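Local coordinates for peptide-binding protein (Photobacterium damsela subsp. piscicida, PDB 6SQX) that cleaves the peptidoglycan of potentially competing bacteria as a secreted NlpC/P60 endopeptidase, probably by cysteine peptidase chemistry, at residues Asn46-Tyr51 against Met294-Lys299; Ser123-Leu128 against Ser193-Trp198; Pro242-Asp247 against Thr281-Asn286. All blocks are in the same frame, centred on the assembly; numbering follows the deposited sequence. Where two conformers were deposited one is given.

Contact 1: residues Asn46-Tyr51 against Met294-Lys299; sequences NIIDKY and MTPSYK
Asn-46 and Ser-297 form a single, isolated beta bridge, their CA atoms 3.9 Å apart, in which Ile-47 N donates to Pro-296 O over 2.9 Å, nearly straight at 170°. The same carbonyl oxygen also lies near Asn-46 CA, in a weaker CA-H...O approach. On the other side of the bridge a backbone hydrogen bond joins Tyr-298 to Lys-45, so two backbone bonds flank the bridged pair.

The side chain of Asn-46 lies along the 295-297 backbone. Its OD1 sits 3.3 Å from Ser-297 CA, with Ser-297 CB and the methyl CG2 of Thr-295 close by; these are van der Waals approaches. Pro-296 is the centre of an inverse gamma turn, which kinks the chain just before helix 298-308. Each segment leads into a helix through an N-cap: Asp-49 caps the start of helix 50-64, and Ser-297 OG takes the backbone N of Asn-300. The bridge thus joins the two lead-ins just ahead of the helices.

The apolar half belongs to Ile-47 and Tyr-298. With CG1 beside the backbone N (chi1 -54°) and anti to the carbonyl carbon, Ile-47 sets that methylene over the ring face, 3.5 Å from the Tyr-298 centroid and only 8° off the normal, a well-centred CH-pi contact. Its terminal CD1 reaches on toward Tyr-298 CD1, at 3.7 Å. The phenol end is tied back by water: one molecule donates to Ile-47 O at 3.1 Å and lies 2.7 Å from Tyr-298 OH. Further in, Ile-48 CD1 meets Pro-296 CB at 3.9 Å, the two side chains crossing at about a right angle, and both also touch Ile-53 of helix 50-64.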
loop_
_atom_site.group_PDB
_atom_site.type_symbol
_atom_site.label_atom_id
_atom_site.label_comp_id
_atom_site.label_asym_id
_atom_site.label_seq_id
_atom_site.Cartn_x
_atom_site.Cartn_y
_atom_site.Cartn_z
ATOM N N ASN A 46 11.331 22.184 -4.966
ATOM C CA ASN A 46 11.031 21.044 -4.115
ATOM C C ASN A 46 9.752 21.304 -3.332
ATOM O O ASN A 46 9.456 22.437 -2.941
ATOM C CB ASN A 46 12.183 20.759 -3.151
ATOM C CG ASN A 46 13.416 20.246 -3.856
ATOM O OD1 ASN A 46 13.322 19.588 -4.886
ATOM N ND2 ASN A 46 14.588 20.570 -3.315
ATOM N N ILE A 47 9.000 20.230 -3.092
ATOM C CA ILE A 47 7.698 20.360 -2.436
ATOM C C ILE A 47 7.863 20.687 -0.954
ATOM O O ILE A 47 7.060 21.429 -0.376
ATOM C CB ILE A 47 6.848 19.094 -2.657
ATOM C CG1 ILE A 47 6.759 18.796 -4.149
ATOM C CG2 ILE A 47 5.468 19.236 -2.043
ATOM C CD1 ILE A 47 5.863 17.638 -4.514
ATOM N N ILE A 48 8.884 20.127 -0.304
ATOM C CA ILE A 48 9.186 20.502 1.069
ATOM C C ILE A 48 10.676 20.787 1.164
ATOM O O ILE A 48 11.472 20.334 0.338
ATOM C CB ILE A 48 8.738 19.464 2.129
ATOM C CG1 ILE A 48 9.486 18.138 1.960
ATOM C CG2 ILE A 48 7.206 19.252 2.098
ATOM C CD1 ILE A 48 8.851 17.209 0.958
ATOM N N ASP A 49 11.047 21.546 2.189
ATOM C CA ASP A 49 12.401 22.061 2.300
ATOM C C ASP A 49 13.358 21.016 2.880
ATOM O O ASP A 49 12.969 19.905 3.264
ATOM C CB ASP A 49 12.416 23.383 3.064
ATOM C CG ASP A 49 11.931 23.256 4.511
ATOM O OD1 ASP A 49 11.944 22.152 5.094
ATOM O OD2 ASP A 49 11.537 24.297 5.080
ATOM N N LYS A 50 14.638 21.400 2.944
ATOM C CA LYS A 50 15.689 20.465 3.333
ATOM C C LYS A 50 15.503 19.989 4.762
ATOM O O LYS A 50 15.678 18.800 5.055
ATOM C CB LYS A 50 17.065 21.121 3.182
ATOM C CG LYS A 50 17.451 21.466 1.756
ATOM C CD LYS A 50 17.729 20.230 0.919
ATOM C CE LYS A 50 18.168 20.607 -0.499
ATOM N NZ LYS A 50 18.400 19.405 -1.370
ATOM N N TYR A 51 15.142 20.902 5.665
ATOM C CA TYR A 51 14.929 20.521 7.056
ATOM C C TYR A 51 13.812 19.501 7.176
ATOM O O TYR A 51 13.940 18.491 7.878
ATOM C CB TYR A 51 14.597 21.755 7.893
ATOM C CG TYR A 51 14.206 21.412 9.307
ATOM C CD1 TYR A 51 15.176 21.167 10.270
ATOM C CD2 TYR A 51 12.869 21.338 9.686
ATOM C CE1 TYR A 51 14.829 20.845 11.567
ATOM C CE2 TYR A 51 12.510 21.015 10.992
ATOM C CZ TYR A 51 13.499 20.776 11.927
ATOM O OH TYR A 51 13.167 20.450 13.226
ATOM N N MET A 294 14.877 9.580 -3.449
ATOM C CA MET A 294 14.763 10.458 -4.597
ATOM C C MET A 294 14.473 11.882 -4.110
ATOM O O MET A 294 13.756 12.088 -3.126
ATOM C CB MET A 294 13.613 9.953 -5.460
ATOM C CG MET A 294 13.302 10.781 -6.671
ATOM S SD MET A 294 12.027 10.032 -7.741
ATOM C CE MET A 294 12.865 8.585 -8.347
ATOM N N THR A 295 15.005 12.870 -4.816
ATOM C CA THR A 295 14.794 14.248 -4.412
ATOM C C THR A 295 13.315 14.612 -4.528
ATOM O O THR A 295 12.677 14.283 -5.541
ATOM C CB THR A 295 15.615 15.147 -5.332
ATOM O OG1 THR A 295 17.004 14.834 -5.171
ATOM C CG2 THR A 295 15.401 16.600 -4.995
ATOM N N PRO A 296 12.717 15.284 -3.497
ATOM C CA PRO A 296 11.273 15.540 -3.469
ATOM C C PRO A 296 10.867 16.786 -4.260
ATOM O O PRO A 296 10.227 17.703 -3.740
ATOM C CB PRO A 296 10.981 15.668 -1.971
ATOM C CG PRO A 296 12.222 16.379 -1.458
ATOM C CD PRO A 296 13.372 15.700 -2.239
ATOM N N SER A 297 11.262 16.824 -5.535
ATOM C CA SER A 297 10.920 17.927 -6.407
ATOM C C SER A 297 9.520 17.712 -6.980
ATOM O O SER A 297 9.033 16.575 -7.100
ATOM C CB SER A 297 11.941 17.996 -7.550
ATOM O OG SER A 297 11.914 16.810 -8.334
ATOM N N TYR A 298 8.869 18.822 -7.358
ATOM C CA TYR A 298 7.620 18.670 -8.110
ATOM C C TYR A 298 7.822 17.799 -9.354
ATOM O O TYR A 298 6.987 16.939 -9.653
ATOM C CB TYR A 298 7.012 20.024 -8.516
ATOM C CG TYR A 298 6.350 20.738 -7.348
ATOM C CD1 TYR A 298 5.073 20.393 -6.920
ATOM C CD2 TYR A 298 7.018 21.760 -6.664
ATOM C CE1 TYR A 298 4.480 21.048 -5.817
ATOM C CE2 TYR A 298 6.439 22.417 -5.587
ATOM C CZ TYR A 298 5.171 22.055 -5.163
ATOM O OH TYR A 298 4.604 22.716 -4.080
ATOM N N LYS A 299 8.932 18.009 -10.089
ATOM C CA LYS A 299 9.180 17.190 -11.281
ATOM C C LYS A 299 9.221 15.699 -10.949
ATOM O O LYS A 299 8.610 14.879 -11.648
ATOM C CB LYS A 299 10.495 17.595 -11.968
ATOM C CG LYS A 299 10.410 18.753 -12.892
ATOM C CD LYS A 299 11.803 19.089 -13.407
ATOM C CE LYS A 299 11.713 20.030 -14.618
ATOM N NZ LYS A 299 13.010 20.667 -14.975
HETATM O O HOH W 1 6.148 23.840 -2.144
#

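Contact 2: residues Ser123-Leu128 against Ser193-Trp198; sequences SENMNL and STDKKW
A type I beta turn, Ser-193 to Lys-196, overlapped by an Asx turn at Asp-195, forms the tip of the hairpin between strands 186-192 and 198-203 of the SH3 domain, and Asn-125 in the last turn of helix 118-126 grips it. Two backbone N-H groups of the tip point at this one residue. Thr-194 N donates to Asn-125 O at 2.8 Å, and Asp-195 N to Asn-125 OD1 at 2.9 Å; both donors lie in the plane of the carbonyl they meet. The asparagine manages this because its CG is swung away from the backbone N (chi1 -161°), carrying the amide out over the turn. Its other end, ND2, gives a weak bond to Asp-195 OD1 at 3.2 Å, with amide and carboxylate planes 81° apart, almost perpendicular.

That carboxylate is itself held from within the loop. Ser-193 OG donates to Asp-195 OD1 at 2.8 Å, nearly along the C-O axis, while Lys-197 N closes the Asx turn from above the carboxylate plane at 3.0 Å. Ser-193 OG in turn accepts from Trp-198 N at 3.1 Å, so second-shell bonds fix the group that Asn-125 ND2 touches. Asn-127, with the positive phi that ends the helix, brings CB within 3.3 Å of Thr-194 OG1.

Around this, His-191 of strand 186-192 bonds to Met-126 O; Met-126 itself packs between helix 90-102 and Trp-209 of strand 206-211, and Trp-198, opening strand 198-203, also rests on Trp-209.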
loop_
_atom_site.group_PDB
_atom_site.type_symbol
_atom_site.label_atom_id
_atom_site.label_comp_id
_atom_site.label_asym_id
_atom_site.label_seq_id
_atom_site.Cartn_x
_atom_site.Cartn_y
_atom_site.Cartn_z
ATOM N N SER A 123 -5.393 -24.240 9.678
ATOM C CA SER A 123 -5.116 -24.076 11.103
ATOM C C SER A 123 -4.110 -25.112 11.587
ATOM O O SER A 123 -3.193 -24.793 12.362
ATOM C CB SER A 123 -6.424 -24.176 11.895
ATOM O OG SER A 123 -6.180 -24.288 13.291
ATOM N N GLU A 124 -4.273 -26.365 11.149
ATOM C CA GLU A 124 -3.293 -27.399 11.484
ATOM C C GLU A 124 -1.898 -26.975 11.054
ATOM O O GLU A 124 -0.944 -27.036 11.841
ATOM C CB GLU A 124 -3.638 -28.716 10.788
ATOM C CG GLU A 124 -4.755 -29.530 11.394
ATOM C CD GLU A 124 -4.869 -30.886 10.724
ATOM O OE1 GLU A 124 -4.019 -31.759 11.002
ATOM O OE2 GLU A 124 -5.791 -31.067 9.898
ATOM N N ASN A 125 -1.760 -26.556 9.794
ATOM C CA ASN A 125 -0.452 -26.212 9.242
ATOM C C ASN A 125 0.158 -24.999 9.938
ATOM O O ASN A 125 1.390 -24.865 9.989
ATOM C CB ASN A 125 -0.618 -25.935 7.752
ATOM C CG ASN A 125 0.693 -26.018 6.972
ATOM O OD1 ASN A 125 1.610 -26.772 7.330
ATOM N ND2 ASN A 125 0.774 -25.257 5.877
ATOM N N MET A 126 -0.681 -24.088 10.449
ATOM C CA MET A 126 -0.167 -22.939 11.190
ATOM C C MET A 126 0.522 -23.358 12.480
ATOM O O MET A 126 1.419 -22.652 12.950
ATOM C CB MET A 126 -1.290 -21.941 11.493
ATOM C CG MET A 126 -1.810 -21.281 10.227
ATOM S SD MET A 126 -3.361 -20.401 10.490
ATOM C CE MET A 126 -2.853 -18.964 11.439
ATOM N N ASN A 127 0.096 -24.473 13.074
ATOM C CA ASN A 127 0.751 -25.057 14.254
ATOM C C ASN A 127 1.031 -24.010 15.335
ATOM O O ASN A 127 2.165 -23.839 15.794
ATOM C CB ASN A 127 2.025 -25.804 13.854
ATOM C CG ASN A 127 2.665 -26.540 15.029
ATOM O OD1 ASN A 127 1.977 -26.975 15.957
ATOM N ND2 ASN A 127 3.983 -26.647 15.009
ATOM N N LEU A 128 -0.019 -23.287 15.738
ATOM C CA LEU A 128 0.136 -22.206 16.716
ATOM C C LEU A 128 0.461 -22.684 18.122
ATOM O O LEU A 128 0.894 -21.864 18.945
ATOM C CB LEU A 128 -1.121 -21.320 16.758
ATOM C CG LEU A 128 -1.406 -20.560 15.470
ATOM C CD1 LEU A 128 -2.662 -19.707 15.611
ATOM C CD2 LEU A 128 -0.174 -19.708 15.127
ATOM N N SER A 193 5.188 -22.692 9.101
ATOM C CA SER A 193 4.148 -23.704 8.983
ATOM C C SER A 193 4.732 -25.115 9.135
ATOM O O SER A 193 5.936 -25.344 8.977
ATOM C CB SER A 193 3.423 -23.556 7.645
ATOM O OG SER A 193 4.336 -23.765 6.578
ATOM N N THR A 194 3.855 -26.070 9.456
ATOM C CA THR A 194 4.322 -27.440 9.655
ATOM C C THR A 194 4.962 -28.000 8.389
ATOM O O THR A 194 5.988 -28.694 8.463
ATOM C CB THR A 194 3.177 -28.334 10.134
ATOM O OG1 THR A 194 2.633 -27.794 11.349
ATOM C CG2 THR A 194 3.655 -29.776 10.379
ATOM N N ASP A 195 4.385 -27.695 7.217
ATOM C CA ASP A 195 4.956 -28.178 5.965
ATOM C C ASP A 195 6.150 -27.358 5.501
ATOM O O ASP A 195 6.719 -27.662 4.446
ATOM C CB ASP A 195 3.883 -28.309 4.866
ATOM C CG ASP A 195 3.293 -26.966 4.427
ATOM O OD1 ASP A 195 3.762 -25.894 4.871
ATOM O OD2 ASP A 195 2.328 -26.996 3.633
ATOM N N LYS A 196 6.529 -26.326 6.256
ATOM C CA LYS A 196 7.670 -25.459 6.008
ATOM C C LYS A 196 7.507 -24.581 4.784
ATOM O O LYS A 196 8.423 -23.785 4.477
ATOM C CB LYS A 196 9.011 -26.209 5.943
ATOM C CG LYS A 196 9.273 -27.023 7.209
ATOM C CD LYS A 196 10.683 -27.620 7.241
ATOM C CE LYS A 196 10.827 -28.592 8.412
ATOM N NZ LYS A 196 10.542 -27.908 9.713
ATOM N N LYS A 197 6.367 -24.650 4.090
ATOM C CA LYS A 197 6.232 -23.882 2.859
ATOM C C LYS A 197 5.913 -22.414 3.090
ATOM O O LYS A 197 6.057 -21.625 2.156
ATOM C CB LYS A 197 5.165 -24.516 1.968
ATOM C CG LYS A 197 5.513 -25.930 1.506
ATOM C CD LYS A 197 4.388 -26.514 0.655
ATOM C CE LYS A 197 4.766 -27.849 0.024
ATOM N NZ LYS A 197 3.706 -28.300 -0.929
ATOM N N TRP A 198 5.440 -22.043 4.281
ATOM C CA TRP A 198 5.026 -20.678 4.580
ATOM C C TRP A 198 5.700 -20.190 5.853
ATOM O O TRP A 198 5.911 -20.959 6.795
ATOM C CB TRP A 198 3.517 -20.615 4.797
ATOM C CG TRP A 198 2.727 -20.947 3.583
ATOM C CD1 TRP A 198 2.313 -22.196 3.192
ATOM C CD2 TRP A 198 2.204 -20.023 2.610
ATOM N NE1 TRP A 198 1.579 -22.106 2.024
ATOM C CE2 TRP A 198 1.506 -20.789 1.641
ATOM C CE3 TRP A 198 2.285 -18.630 2.447
ATOM C CZ2 TRP A 198 0.871 -20.203 0.548
ATOM C CZ3 TRP A 198 1.649 -18.045 1.354
ATOM C CH2 TRP A 198 0.984 -18.831 0.409
HETATM O O HOH W 2 1.205 -29.419 12.485
#

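Contact 3: residues Pro242-Asp247 against Thr281-Asn286; sequences PIEKYD and TVNSKN
Glu-244 and Asn-283 meet nearly crosswise: carboxylate and amide planes stand 70° apart, and the side chains run at about a right angle. Asn-283 ND2 donates to Glu-244 OE2 at 2.9 Å, but the bond is bent to 140° and arrives 43° above the carboxylate plane, so it is not an in-plane grip. The glutamate side chain already heads for the other loop, and a bend at chi2 turns the carboxylate to set OE2 beside Asn-283 ND2. A water reinforces the pair, donating to Glu-244 OE2 at 2.7 Å and accepting from Asn-283 N at 3.0 Å; the same oxygen thus reaches both the side chain and the backbone of Asn-283.

Beside this polar clasp, the ring of Pro-242 faces the second loop. Its CD touches Val-282 CG1 at 3.6 Å, the two side chains crossing roughly at right angles, while its CG comes unusually close to Asn-283 O, 2.9 Å, an approach too short to be read with confidence. Lys-285 slides past the proline in the opposite direction, NZ 4.0 Å from Pro-242 CG. The ammonium and the Glu-244 carboxylate are not in contact, though their opposite charges may still attract mildly. Glu-244 is also steadied from behind: its N donates to Asp-247 OD2 at 2.9 Å, across the type I turn from Glu-244 to Asp-247.

The 242-247 loop follows strand 238-240 and precedes strand 252-254, whereas 281-286 links strands 277-281 and 289-291, the two outermost strands of a five-stranded antiparallel sheet. Strand 265-271 of that sheet holds the second loop: Leu-266 pairs with the backbone of Val-282, and Ile-268 packs on the Val-282 side chain.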
loop_
_atom_site.group_PDB
_atom_site.type_symbol
_atom_site.label_atom_id
_atom_site.label_comp_id
_atom_site.label_asym_id
_atom_site.label_seq_id
_atom_site.Cartn_x
_atom_site.Cartn_y
_atom_site.Cartn_z
ATOM N N PRO A 242 18.438 -8.899 -15.523
ATOM C CA PRO A 242 19.099 -9.747 -16.525
ATOM C C PRO A 242 19.012 -11.209 -16.152
ATOM O O PRO A 242 19.102 -11.577 -14.972
ATOM C CB PRO A 242 20.553 -9.281 -16.477
ATOM C CG PRO A 242 20.503 -7.931 -16.019
ATOM C CD PRO A 242 19.284 -7.766 -15.137
ATOM N N ILE A 243 18.830 -12.036 -17.175
ATOM C CA ILE A 243 18.875 -13.485 -17.024
ATOM C C ILE A 243 20.285 -13.933 -17.391
ATOM O O ILE A 243 20.700 -13.849 -18.554
ATOM C CB ILE A 243 17.803 -14.187 -17.865
ATOM C CG1 ILE A 243 16.422 -13.590 -17.565
ATOM C CG2 ILE A 243 17.774 -15.669 -17.539
ATOM C CD1 ILE A 243 15.340 -14.056 -18.516
ATOM N N GLU A 244 21.020 -14.396 -16.382
ATOM C CA GLU A 244 22.378 -14.872 -16.575
ATOM C C GLU A 244 22.362 -16.310 -17.081
ATOM O O GLU A 244 21.306 -16.937 -17.230
ATOM C CB GLU A 244 23.185 -14.708 -15.288
ATOM C CG GLU A 244 23.285 -13.258 -14.850
ATOM C CD GLU A 244 23.935 -12.374 -15.903
ATOM O OE1 GLU A 244 24.776 -12.878 -16.686
ATOM O OE2 GLU A 244 23.612 -11.170 -15.952
ATOM N N LYS A 245 23.563 -16.839 -17.335
ATOM C CA LYS A 245 23.691 -18.132 -18.000
ATOM C C LYS A 245 23.011 -19.246 -17.207
ATOM O O LYS A 245 22.413 -20.156 -17.792
ATOM C CB LYS A 245 25.171 -18.444 -18.233
ATOM C CG LYS A 245 25.439 -19.578 -19.215
ATOM C CD LYS A 245 26.939 -19.812 -19.377
ATOM C CE LYS A 245 27.233 -20.813 -20.485
ATOM N NZ LYS A 245 28.681 -21.140 -20.560
ATOM N N TYR A 246 23.073 -19.184 -15.877
ATOM C CA TYR A 246 22.586 -20.269 -15.033
ATOM C C TYR A 246 21.331 -19.908 -14.239
ATOM O O TYR A 246 20.884 -20.706 -13.406
ATOM C CB TYR A 246 23.712 -20.785 -14.128
ATOM C CG TYR A 246 24.987 -21.088 -14.896
ATOM C CD1 TYR A 246 25.113 -22.255 -15.643
ATOM C CD2 TYR A 246 26.056 -20.197 -14.890
ATOM C CE1 TYR A 246 26.271 -22.531 -16.356
ATOM C CE2 TYR A 246 27.220 -20.465 -15.599
ATOM C CZ TYR A 246 27.321 -21.632 -16.329
ATOM O OH TYR A 246 28.473 -21.899 -17.034
ATOM N N ASP A 247 20.748 -18.734 -14.485
ATOM C CA ASP A 247 19.487 -18.375 -13.853
ATOM C C ASP A 247 18.371 -19.272 -14.372
ATOM O O ASP A 247 18.340 -19.634 -15.552
ATOM C CB ASP A 247 19.137 -16.920 -14.171
ATOM C CG ASP A 247 20.055 -15.930 -13.481
ATOM O OD1 ASP A 247 20.942 -16.358 -12.717
ATOM O OD2 ASP A 247 19.888 -14.717 -13.700
ATOM N N THR A 281 25.502 -9.333 -7.072
ATOM C CA THR A 281 25.616 -8.208 -7.995
ATOM C C THR A 281 24.900 -8.514 -9.313
ATOM O O THR A 281 25.104 -9.576 -9.912
ATOM C CB THR A 281 27.086 -7.922 -8.286
ATOM O OG1 THR A 281 27.729 -7.517 -7.085
ATOM C CG2 THR A 281 27.228 -6.799 -9.299
ATOM N N VAL A 282 24.074 -7.577 -9.770
ATOM C CA VAL A 282 23.299 -7.713 -11.001
ATOM C C VAL A 282 23.950 -6.886 -12.100
ATOM O O VAL A 282 24.352 -5.745 -11.870
ATOM C CB VAL A 282 21.857 -7.219 -10.748
ATOM C CG1 VAL A 282 20.982 -7.391 -11.982
ATOM C CG2 VAL A 282 21.236 -7.935 -9.547
ATOM N N ASN A 283 24.051 -7.445 -13.300
ATOM C CA ASN A 283 24.477 -6.623 -14.444
ATOM C C ASN A 283 23.427 -5.542 -14.698
ATOM O O ASN A 283 22.273 -5.847 -15.015
ATOM C CB ASN A 283 24.668 -7.498 -15.677
ATOM C CG ASN A 283 26.001 -8.263 -15.649
ATOM O OD1 ASN A 283 27.025 -7.740 -15.183
ATOM N ND2 ASN A 283 25.988 -9.505 -16.134
ATOM N N SER A 284 23.799 -4.276 -14.522
ATOM C CA SER A 284 22.826 -3.197 -14.404
ATOM C C SER A 284 22.832 -2.225 -15.579
ATOM O O SER A 284 22.192 -1.167 -15.490
ATOM C CB SER A 284 23.039 -2.446 -13.088
ATOM O OG SER A 284 22.925 -3.348 -11.989
ATOM N N LYS A 285 23.538 -2.549 -16.672
ATOM C CA LYS A 285 23.674 -1.596 -17.773
ATOM C C LYS A 285 22.331 -1.016 -18.231
ATOM O O LYS A 285 22.222 0.191 -18.483
ATOM C CB LYS A 285 24.452 -2.223 -18.937
ATOM C CG LYS A 285 23.750 -3.396 -19.624
ATOM C CD LYS A 285 23.966 -4.716 -18.886
ATOM C CE LYS A 285 23.079 -5.824 -19.450
ATOM N NZ LYS A 285 23.273 -7.124 -18.737
ATOM N N ASN A 286 21.291 -1.843 -18.326
ATOM C CA ASN A 286 20.016 -1.390 -18.870
ATOM C C ASN A 286 18.970 -1.090 -17.808
ATOM O O ASN A 286 17.795 -0.928 -18.149
ATOM C CB ASN A 286 19.454 -2.423 -19.843
ATOM C CG ASN A 286 20.335 -2.621 -21.042
ATOM O OD1 ASN A 286 20.691 -1.657 -21.732
ATOM N ND2 ASN A 286 20.715 -3.876 -21.298
HETATM O O HOH W 3 22.972 -10.232 -13.470
#

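In the fold
Contact 1 is the most buried of the three, with Ile-48 and Pro-296 packed inside and an apolar CH-pi contact beside its backbone bridge; contacts 2 and 3 lie on the surface. Contact 2 is almost wholly polar, while contact 3 pairs one side-chain hydrogen bond with packing of a proline on a valine. Contact 1 joins the lead-ins of two helices far apart in sequence, and both other contacts fall within the chain it spans. Contact 2 sets a helix end against a hairpin, whereas contact 3 joins two loops. Their sheets share the strand order 4-3-2-1-5, consistent with a second SH3-like unit at contact 3. Contacts 1 and 2 lie on opposite sides of the chain's centre, their centres about 46 Å apart.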